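Protein-S-isoprenylcysteine O-methyltransferase (Tribolium castaneum, PDB 5V7P) catalyses the methylation of the C-terminal carboxylate of isoprenylated cysteines, within the endoplasmic reticulum membrane, with S-adenosyl-L-methionine as methyl donor. Local coordinates at residues L77-K82 / Y95-A100; I89-G94 / I224-P229. One frame throughout, in Å; residues are numbered along the deposited sequence.

Interaction 1: L77-K82 / Y95-A100; sequences LGLYIK and YMSVMA. With MPG ([(Z)-octadec-9-enyl] (2R)-2,3-bis(oxidanyl)propanoate), chain S; MPG ([(Z)-octadec-9-enyl] (2R)-2,3-bis(oxidanyl)propanoate), chain B; MPG ([(Z)-octadec-9-enyl] (2R)-2,3-bis(oxidanyl)propanoate), chain Y.
G78 and S97 mark the point where two antiparallel transmembrane helices come together, their CA atoms 4.8 Å apart. The local axes approach to 7.7 Å at a crossing angle of -160°. G78 has no side chain, and the hydroxyl OG of S97 lies 3.2 Å from G78 CA.

The polar element is this serine. OG lies anti to the carbonyl carbon of S97 and beside the backbone N (chi1 -58°), leaning toward the other backbone. Although OG comes within 3.1 Å of L79 N, the angle is too poor for a hydrogen bond. Its single proton is shared with, or alternates between, two backbone carbonyls: that of L75 on the opposite helix, its strongest partner, and that of G93, one turn back on its own helix. The first of these ties the helices together.

Apolar contacts flank it. M96 reaches across with an extended chain that bends at its last torsion (chi3 52°), bringing SD to 3.7 Å from CD1 of I81, whose side chain it crosses at about a right angle. The methyl CE then meets CB of L77 at 4.1 Å. L79 lies beside the serine, its CG 3.7 Å from S97 OG.

Lipid contacts frame the pair. Y95 OH and O3 of MPG in chain B are hydrogen-bonded at 2.9 Å, O3 lying at the ring edge, in plane; Y95 OH also bonds W139. K82 runs its extended chain along MPG of chain S. A close antiparallel crossing through glycine and serine, joining helices 59-84 and 90-113 as a transmembrane hairpin, is characteristic of helical membrane proteins.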
loop_
_atom_site.group_PDB
_atom_site.type_symbol
_atom_site.label_atom_id
_atom_site.label_comp_id
_atom_site.label_asym_id
_atom_site.label_seq_id
_atom_site.Cartn_x
_atom_site.Cartn_y
_atom_site.Cartn_z
ATOM N N LEU A 77 -17.764 -10.998 -9.393
ATOM C CA LEU A 77 -18.956 -10.318 -8.900
ATOM C C LEU A 77 -19.023 -8.887 -9.413
ATOM O O LEU A 77 -20.109 -8.378 -9.716
ATOM C CB LEU A 77 -18.985 -10.346 -7.371
ATOM C CG LEU A 77 -19.960 -11.345 -6.743
ATOM C CD1 LEU A 77 -19.751 -12.755 -7.288
ATOM C CD2 LEU A 77 -19.817 -11.328 -5.228
ATOM N N GLY A 78 -17.872 -8.222 -9.525
ATOM C CA GLY A 78 -17.864 -6.876 -10.073
ATOM C C GLY A 78 -18.357 -6.840 -11.507
ATOM O O GLY A 78 -19.225 -6.039 -11.861
ATOM N N LEU A 79 -17.806 -7.713 -12.354
ATOM C CA LEU A 79 -18.260 -7.791 -13.738
ATOM C C LEU A 79 -19.711 -8.245 -13.813
ATOM O O LEU A 79 -20.472 -7.790 -14.674
ATOM C CB LEU A 79 -17.359 -8.739 -14.527
ATOM C CG LEU A 79 -15.903 -8.297 -14.694
ATOM C CD1 LEU A 79 -15.057 -9.433 -15.248
ATOM C CD2 LEU A 79 -15.814 -7.077 -15.601
ATOM N N TYR A 80 -20.110 -9.148 -12.915
ATOM C CA TYR A 80 -21.499 -9.584 -12.854
ATOM C C TYR A 80 -22.427 -8.408 -12.576
ATOM O O TYR A 80 -23.450 -8.233 -13.249
ATOM C CB TYR A 80 -21.638 -10.663 -11.776
ATOM C CG TYR A 80 -23.017 -11.263 -11.620
ATOM C CD1 TYR A 80 -23.743 -11.693 -12.722
ATOM C CD2 TYR A 80 -23.576 -11.436 -10.359
ATOM C CE1 TYR A 80 -24.997 -12.257 -12.574
ATOM C CE2 TYR A 80 -24.827 -12.000 -10.204
ATOM C CZ TYR A 80 -25.533 -12.409 -11.314
ATOM O OH TYR A 80 -26.779 -12.970 -11.162
ATOM N N ILE A 81 -22.073 -7.579 -11.590
ATOM C CA ILE A 81 -22.896 -6.422 -11.250
ATOM C C ILE A 81 -22.904 -5.421 -12.396
ATOM O O ILE A 81 -23.941 -4.829 -12.719
ATOM C CB ILE A 81 -22.387 -5.785 -9.943
ATOM C CG1 ILE A 81 -22.661 -6.724 -8.765
ATOM C CG2 ILE A 81 -23.035 -4.416 -9.706
ATOM C CD1 ILE A 81 -22.000 -6.306 -7.468
ATOM N N LYS A 82 -21.749 -5.211 -13.025
ATOM C CA LYS A 82 -21.650 -4.228 -14.094
ATOM C C LYS A 82 -22.561 -4.577 -15.263
ATOM O O LYS A 82 -23.051 -3.679 -15.958
ATOM C CB LYS A 82 -20.198 -4.128 -14.559
ATOM C CG LYS A 82 -19.879 -2.879 -15.347
ATOM C CD LYS A 82 -18.391 -2.784 -15.615
ATOM C CE LYS A 82 -18.011 -1.437 -16.203
ATOM N NZ LYS A 82 -16.534 -1.231 -16.164
ATOM N N TYR A 95 -16.023 -0.726 -10.414
ATOM C CA TYR A 95 -15.122 -0.314 -9.343
ATOM C C TYR A 95 -14.609 -1.521 -8.566
ATOM O O TYR A 95 -13.411 -1.630 -8.284
ATOM C CB TYR A 95 -15.843 0.667 -8.419
ATOM C CG TYR A 95 -15.258 0.753 -7.028
ATOM C CD1 TYR A 95 -14.185 1.588 -6.756
ATOM C CD2 TYR A 95 -15.787 0.005 -5.983
ATOM C CE1 TYR A 95 -13.650 1.671 -5.486
ATOM C CE2 TYR A 95 -15.256 0.081 -4.707
ATOM C CZ TYR A 95 -14.187 0.916 -4.465
ATOM O OH TYR A 95 -13.651 1.003 -3.200
ATOM N N MET A 96 -15.509 -2.439 -8.207
ATOM C CA MET A 96 -15.092 -3.642 -7.496
ATOM C C MET A 96 -14.043 -4.414 -8.285
ATOM O O MET A 96 -13.042 -4.872 -7.722
ATOM C CB MET A 96 -16.300 -4.534 -7.218
ATOM C CG MET A 96 -17.273 -3.968 -6.203
ATOM S SD MET A 96 -18.823 -4.889 -6.144
ATOM C CE MET A 96 -18.242 -6.570 -5.932
ATOM N N SER A 97 -14.255 -4.570 -9.592
ATOM C CA SER A 97 -13.327 -5.348 -10.407
ATOM C C SER A 97 -11.967 -4.666 -10.503
ATOM O O SER A 97 -10.928 -5.328 -10.394
ATOM C CB SER A 97 -13.921 -5.572 -11.795
ATOM O OG SER A 97 -15.164 -6.243 -11.705
ATOM N N VAL A 98 -11.955 -3.348 -10.717
ATOM C CA VAL A 98 -10.698 -2.604 -10.752
ATOM C C VAL A 98 -9.931 -2.799 -9.452
ATOM O O VAL A 98 -8.709 -2.992 -9.453
ATOM C CB VAL A 98 -10.979 -1.115 -11.033
ATOM C CG1 VAL A 98 -9.782 -0.236 -10.674
ATOM C CG2 VAL A 98 -11.347 -0.917 -12.498
ATOM N N MET A 99 -10.636 -2.750 -8.322
ATOM C CA MET A 99 -9.983 -2.908 -7.029
ATOM C C MET A 99 -9.375 -4.295 -6.885
ATOM O O MET A 99 -8.233 -4.438 -6.433
ATOM C CB MET A 99 -10.994 -2.653 -5.913
ATOM C CG MET A 99 -11.533 -1.235 -5.888
ATOM S SD MET A 99 -10.433 -0.112 -5.017
ATOM C CE MET A 99 -10.632 -0.705 -3.336
ATOM N N ALA A 100 -10.126 -5.332 -7.261
ATOM C CA ALA A 100 -9.629 -6.695 -7.121
ATOM C C ALA A 100 -8.402 -6.927 -7.991
ATOM O O ALA A 100 -7.429 -7.552 -7.554
ATOM C CB ALA A 100 -10.732 -7.692 -7.472
HETATM C C2 MPG S . -20.654 -3.454 -20.053
HETATM C C3 MPG S . -19.693 -3.913 -18.957
HETATM C C4 MPG S . -18.658 -4.877 -19.535
HETATM C C5 MPG S . -17.510 -4.088 -20.155
HETATM C C6 MPG S . -16.569 -3.597 -19.055
HETATM C C7 MPG S . -15.384 -2.836 -19.656
HETATM C C8 MPG S . -15.827 -1.588 -20.419
HETATM C C9 MPG S . -16.620 -0.667 -19.491
HETATM C C10 MPG S . -17.261 0.392 -19.938
HETATM C C11 MPG S . -17.275 0.794 -21.412
HETATM C C12 MPG S . -18.577 0.321 -22.053
HETATM C C13 MPG S . -18.413 0.285 -23.571
HETATM C C14 MPG S . -17.951 1.654 -24.069
HETATM O O1 MPG S . -20.976 -1.525 -18.673
HETATM C C1 MPG S . -21.653 -2.452 -19.474
HETATM C CXD MPG S . -21.241 0.141 -16.779
HETATM O O2 MPG S . -22.272 0.863 -16.165
HETATM C C21 MPG S . -20.166 1.101 -17.286
HETATM O O3 MPG S . -20.742 2.348 -17.562
HETATM O O4 MPG S . -22.954 -0.564 -18.236
HETATM C CX3 MPG S . -21.809 -0.666 -17.947
HETATM C C2 MPG B . -8.281 6.011 0.106
HETATM C C3 MPG B . -7.586 6.839 -0.968
HETATM C C4 MPG B . -6.070 6.681 -0.897
HETATM C C5 MPG B . -5.453 7.289 -2.136
HETATM C C6 MPG B . -3.940 7.275 -1.992
HETATM C C7 MPG B . -3.364 5.862 -1.947
HETATM C C8 MPG B . -2.205 5.889 -0.965
HETATM C C9 MPG B . -1.344 4.648 -1.181
HETATM C C10 MPG B . -1.233 3.680 -0.301
HETATM C C11 MPG B . -1.951 3.680 1.050
HETATM C C12 MPG B . -2.231 2.245 1.468
HETATM C C13 MPG B . -0.933 1.528 1.821
HETATM C C14 MPG B . -1.177 0.030 1.716
HETATM C C15 MPG B . 0.008 -0.737 2.299
HETATM C C16 MPG B . -0.476 -1.763 3.321
HETATM O O1 MPG B . -9.029 4.029 -0.964
HETATM C C1 MPG B . -8.060 4.512 -0.091
HETATM C CXD MPG B . -9.464 2.699 -3.046
HETATM O O2 MPG B . -9.580 3.159 -4.362
HETATM C C21 MPG B . -10.866 2.594 -2.427
HETATM O O3 MPG B . -11.808 3.202 -3.264
HETATM O O4 MPG B . -7.599 4.096 -2.705
HETATM C CX3 MPG B . -8.604 3.668 -2.243
HETATM C C2 MPG Y . -28.752 -8.931 -9.477
HETATM C C3 MPG Y . -27.795 -9.944 -8.850
HETATM C C4 MPG Y . -27.096 -9.294 -7.660
HETATM C C5 MPG Y . -25.638 -9.744 -7.594
HETATM C C6 MPG Y . -24.995 -9.138 -6.348
HETATM C C7 MPG Y . -24.354 -10.219 -5.473
HETATM C C8 MPG Y . -24.414 -9.825 -3.997
HETATM C C9 MPG Y . -23.049 -9.331 -3.517
HETATM C C10 MPG Y . -22.935 -8.622 -2.411
HETATM C C11 MPG Y . -24.165 -8.266 -1.571
HETATM C C12 MPG Y . -23.722 -7.758 -0.200
HETATM C C13 MPG Y . -24.858 -7.948 0.802
HETATM O O1 MPG Y . -30.426 -8.643 -11.155
HETATM C C1 MPG Y . -29.542 -9.586 -10.606
HETATM C CXD MPG Y . -32.088 -8.484 -13.079
HETATM O O2 MPG Y . -31.978 -8.136 -14.432
HETATM C C21 MPG Y . -32.714 -7.322 -12.310
HETATM O O3 MPG Y . -34.097 -7.304 -12.543
HETATM O O4 MPG Y . -29.850 -9.165 -13.261
HETATM C CX3 MPG Y . -30.698 -8.794 -12.522
#

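Interaction 2: I89-G94 / I224-P229. With MPG ([(Z)-octadec-9-enyl] (2R)-2,3-bis(oxidanyl)propanoate), chain S; D10 (decane), chain J.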
loop_
_atom_site.group_PDB
_atom_site.type_symbol
_atom_site.label_atom_id
_atom_site.label_comp_id
_atom_site.label_asym_id
_atom_site.label_seq_id
_atom_site.Cartn_x
_atom_site.Cartn_y
_atom_site.Cartn_z
ATOM N N ILE A 89 -26.721 1.186 -10.523
ATOM C CA ILE A 89 -25.727 0.481 -9.724
ATOM C C ILE A 89 -24.548 -0.032 -10.540
ATOM O O ILE A 89 -23.470 -0.248 -9.962
ATOM C CB ILE A 89 -26.383 -0.693 -8.963
ATOM C CG1 ILE A 89 -27.698 -0.251 -8.304
ATOM C CG2 ILE A 89 -25.428 -1.272 -7.922
ATOM C CD1 ILE A 89 -27.549 0.865 -7.283
ATOM N N GLN A 90 -24.696 -0.233 -11.853
ATOM C CA GLN A 90 -23.663 -0.909 -12.634
ATOM C C GLN A 90 -22.279 -0.314 -12.406
ATOM O O GLN A 90 -21.275 -1.028 -12.493
ATOM C CB GLN A 90 -24.018 -0.852 -14.119
ATOM C CG GLN A 90 -25.226 -1.694 -14.487
ATOM C CD GLN A 90 -25.629 -1.535 -15.936
ATOM O OE1 GLN A 90 -25.650 -0.425 -16.467
ATOM N NE2 GLN A 90 -25.947 -2.647 -16.585
ATOM N N ILE A 91 -22.207 0.984 -12.112
ATOM C CA ILE A 91 -20.920 1.635 -11.887
ATOM C C ILE A 91 -20.134 0.912 -10.800
ATOM O O ILE A 91 -18.923 0.690 -10.929
ATOM C CB ILE A 91 -21.141 3.116 -11.528
ATOM C CG1 ILE A 91 -21.847 3.853 -12.671
ATOM C CG2 ILE A 91 -19.833 3.791 -11.200
ATOM C CD1 ILE A 91 -21.166 3.733 -14.016
ATOM N N PHE A 92 -20.805 0.541 -9.710
ATOM C CA PHE A 92 -20.100 -0.050 -8.581
ATOM C C PHE A 92 -19.439 -1.368 -8.960
ATOM O O PHE A 92 -18.397 -1.721 -8.398
ATOM C CB PHE A 92 -21.066 -0.249 -7.415
ATOM C CG PHE A 92 -20.387 -0.379 -6.085
ATOM C CD1 PHE A 92 -19.982 0.747 -5.388
ATOM C CD2 PHE A 92 -20.150 -1.626 -5.530
ATOM C CE1 PHE A 92 -19.356 0.632 -4.164
ATOM C CE2 PHE A 92 -19.525 -1.747 -4.306
ATOM C CZ PHE A 92 -19.126 -0.617 -3.621
ATOM N N GLY A 93 -20.020 -2.100 -9.913
ATOM C CA GLY A 93 -19.422 -3.356 -10.333
ATOM C C GLY A 93 -18.050 -3.174 -10.952
ATOM O O GLY A 93 -17.114 -3.915 -10.640
ATOM N N GLY A 94 -17.911 -2.189 -11.842
ATOM C CA GLY A 94 -16.612 -1.930 -12.441
ATOM C C GLY A 94 -15.585 -1.484 -11.421
ATOM O O GLY A 94 -14.402 -1.816 -11.527
ATOM N N ILE A 224 -13.496 8.501 -9.700
ATOM C CA ILE A 224 -14.138 8.950 -10.929
ATOM C C ILE A 224 -15.045 7.854 -11.471
ATOM O O ILE A 224 -16.141 8.126 -11.977
ATOM C CB ILE A 224 -13.084 9.383 -11.965
ATOM C CG1 ILE A 224 -12.241 10.532 -11.397
ATOM C CG2 ILE A 224 -13.763 9.792 -13.275
ATOM C CD1 ILE A 224 -11.168 11.061 -12.332
ATOM N N ILE A 225 -14.610 6.595 -11.367
ATOM C CA ILE A 225 -15.485 5.482 -11.723
ATOM C C ILE A 225 -16.804 5.613 -10.980
ATOM O O ILE A 225 -17.884 5.597 -11.580
ATOM C CB ILE A 225 -14.800 4.135 -11.419
ATOM C CG1 ILE A 225 -13.511 4.002 -12.233
ATOM C CG2 ILE A 225 -15.748 2.967 -11.712
ATOM C CD1 ILE A 225 -12.701 2.755 -11.924
ATOM N N LEU A 226 -16.728 5.777 -9.658
ATOM C CA LEU A 226 -17.905 5.868 -8.803
ATOM C C LEU A 226 -18.674 7.172 -8.974
ATOM O O LEU A 226 -19.797 7.274 -8.467
ATOM C CB LEU A 226 -17.477 5.711 -7.336
ATOM C CG LEU A 226 -17.735 4.405 -6.577
ATOM C CD1 LEU A 226 -17.852 3.187 -7.481
ATOM C CD2 LEU A 226 -16.624 4.183 -5.563
ATOM N N ILE A 227 -18.109 8.158 -9.666
ATOM C CA ILE A 227 -18.721 9.479 -9.769
ATOM C C ILE A 227 -19.097 9.946 -8.367
ATOM O O ILE A 227 -20.257 10.273 -8.095
ATOM C CB ILE A 227 -19.939 9.467 -10.713
ATOM C CG1 ILE A 227 -19.574 8.764 -12.029
ATOM C CG2 ILE A 227 -20.418 10.897 -10.977
ATOM C CD1 ILE A 227 -20.663 8.780 -13.092
ATOM N N ASN A 228 -18.113 9.961 -7.462
ATOM C CA ASN A 228 -18.299 10.437 -6.099
ATOM C C ASN A 228 -17.738 11.850 -5.992
ATOM O O ASN A 228 -16.515 12.017 -5.876
ATOM C CB ASN A 228 -17.604 9.504 -5.102
ATOM C CG ASN A 228 -18.418 8.262 -4.790
ATOM O OD1 ASN A 228 -19.635 8.242 -4.961
ATOM N ND2 ASN A 228 -17.746 7.220 -4.317
ATOM N N PRO A 229 -18.571 12.897 -6.015
ATOM C CA PRO A 229 -18.024 14.264 -5.986
ATOM C C PRO A 229 -17.331 14.628 -4.684
ATOM O O PRO A 229 -16.531 15.573 -4.675
ATOM C CB PRO A 229 -19.259 15.145 -6.227
ATOM C CG PRO A 229 -20.415 14.306 -5.813
ATOM C CD PRO A 229 -20.040 12.893 -6.131
HETATM C C2 MPG S . -20.654 -3.454 -20.053
HETATM C C3 MPG S . -19.693 -3.913 -18.957
HETATM C C4 MPG S . -18.658 -4.877 -19.535
HETATM C C5 MPG S . -17.510 -4.088 -20.155
HETATM C C6 MPG S . -16.569 -3.597 -19.055
HETATM C C7 MPG S . -15.384 -2.836 -19.656
HETATM C C8 MPG S . -15.827 -1.588 -20.419
HETATM C C9 MPG S . -16.620 -0.667 -19.491
HETATM C C10 MPG S . -17.261 0.392 -19.938
HETATM C C11 MPG S . -17.275 0.794 -21.412
HETATM C C12 MPG S . -18.577 0.321 -22.053
HETATM C C13 MPG S . -18.413 0.285 -23.571
HETATM C C14 MPG S . -17.951 1.654 -24.069
HETATM O O1 MPG S . -20.976 -1.525 -18.673
HETATM C C1 MPG S . -21.653 -2.452 -19.474
HETATM C CXD MPG S . -21.241 0.141 -16.779
HETATM O O2 MPG S . -22.272 0.863 -16.165
HETATM C C21 MPG S . -20.166 1.101 -17.286
HETATM O O3 MPG S . -20.742 2.348 -17.562
HETATM O O4 MPG S . -22.954 -0.564 -18.236
HETATM C CX3 MPG S . -21.809 -0.666 -17.947
HETATM C C1 D10 J . -19.514 -3.515 -1.050
HETATM C C2 D10 J . -18.203 -4.273 -0.853
HETATM C C3 D10 J . -17.156 -3.784 -1.853
HETATM C C4 D10 J . -15.848 -4.534 -1.604
HETATM C C5 D10 J . -14.769 -4.046 -2.567
HETATM C C6 D10 J . -13.450 -4.734 -2.218
HETATM C C7 D10 J . -12.371 -4.323 -3.216
HETATM C C8 D10 J . -10.994 -4.689 -2.660
HETATM C C9 D10 J . -10.854 -6.208 -2.595
#
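I91 and F92, successive residues near the start of helix 90-113, meet I225 and L226, where helix 210-225 gives way to the turn at I227, in different ways. The CA of I91 lies 6.0 Å from that of L226, the nearest such pair between 89-94 and 224-229.

I91 points its CB toward the partner. Its two branches divide the work: CG2, anti to the backbone N, faces the other segment and sits roughly 4.2 Å from CG2 of I225, while CD1 at the end of the other branch turns to the glycerate head of MPG in chain S, 3.8 Å from O2. The exact position of the CG2 methyl is doubtful, since the model sets it too close to the carbonyl of I225.

F92 starts away from the partner, yet its ring returns to it. With CG swung anti to the backbone N (chi1 -159°), ring atom CD1 comes 3.9 Å from CD1 of L226, and the two side chains slant across one another. The methyl stands oblique to the ring. Decane in chain J touches the ring through other atoms, its C1 3.7 Å from CE2 of F92.

Beyond I225 the backbone turns at I227, where a positive phi of 49° and two bonds back into the last turn form a Schellman motif. K153 hydrogen-bonds the carbonyls of L226 and I227 there, and S159 hydrogen-bonds that of I225. I91 and I225 also touch helix 156-180, while F92 meets F142, F143 and W139 of helix 129-148. The contact thus lies where helices 90-113 and 210-225 pack between these two neighbours, with no strand involved.

The two contacts have centres 10 Å apart and share helix 90-113. Along the chain their segments alternate: 77-82, 89-94, 95-100, then 224-229. Interaction 1 joins this helix to its sequence neighbour, helix 59-84, whereas interaction 2 joins its first turns to helix 210-225, after 129 intervening residues. They touch directly, Y95 CB lying 3.4 Å from L226 CD1 and I81 CG2 3.8 Å from G93 N, and both border MPG of chain S. Helix 90-113 thus pairs with helix 59-84 in a hairpin and also packs on helix 210-225, in the part of the fold inferred to lie toward the lumen, away from the S-adenosyl-L-methionine site.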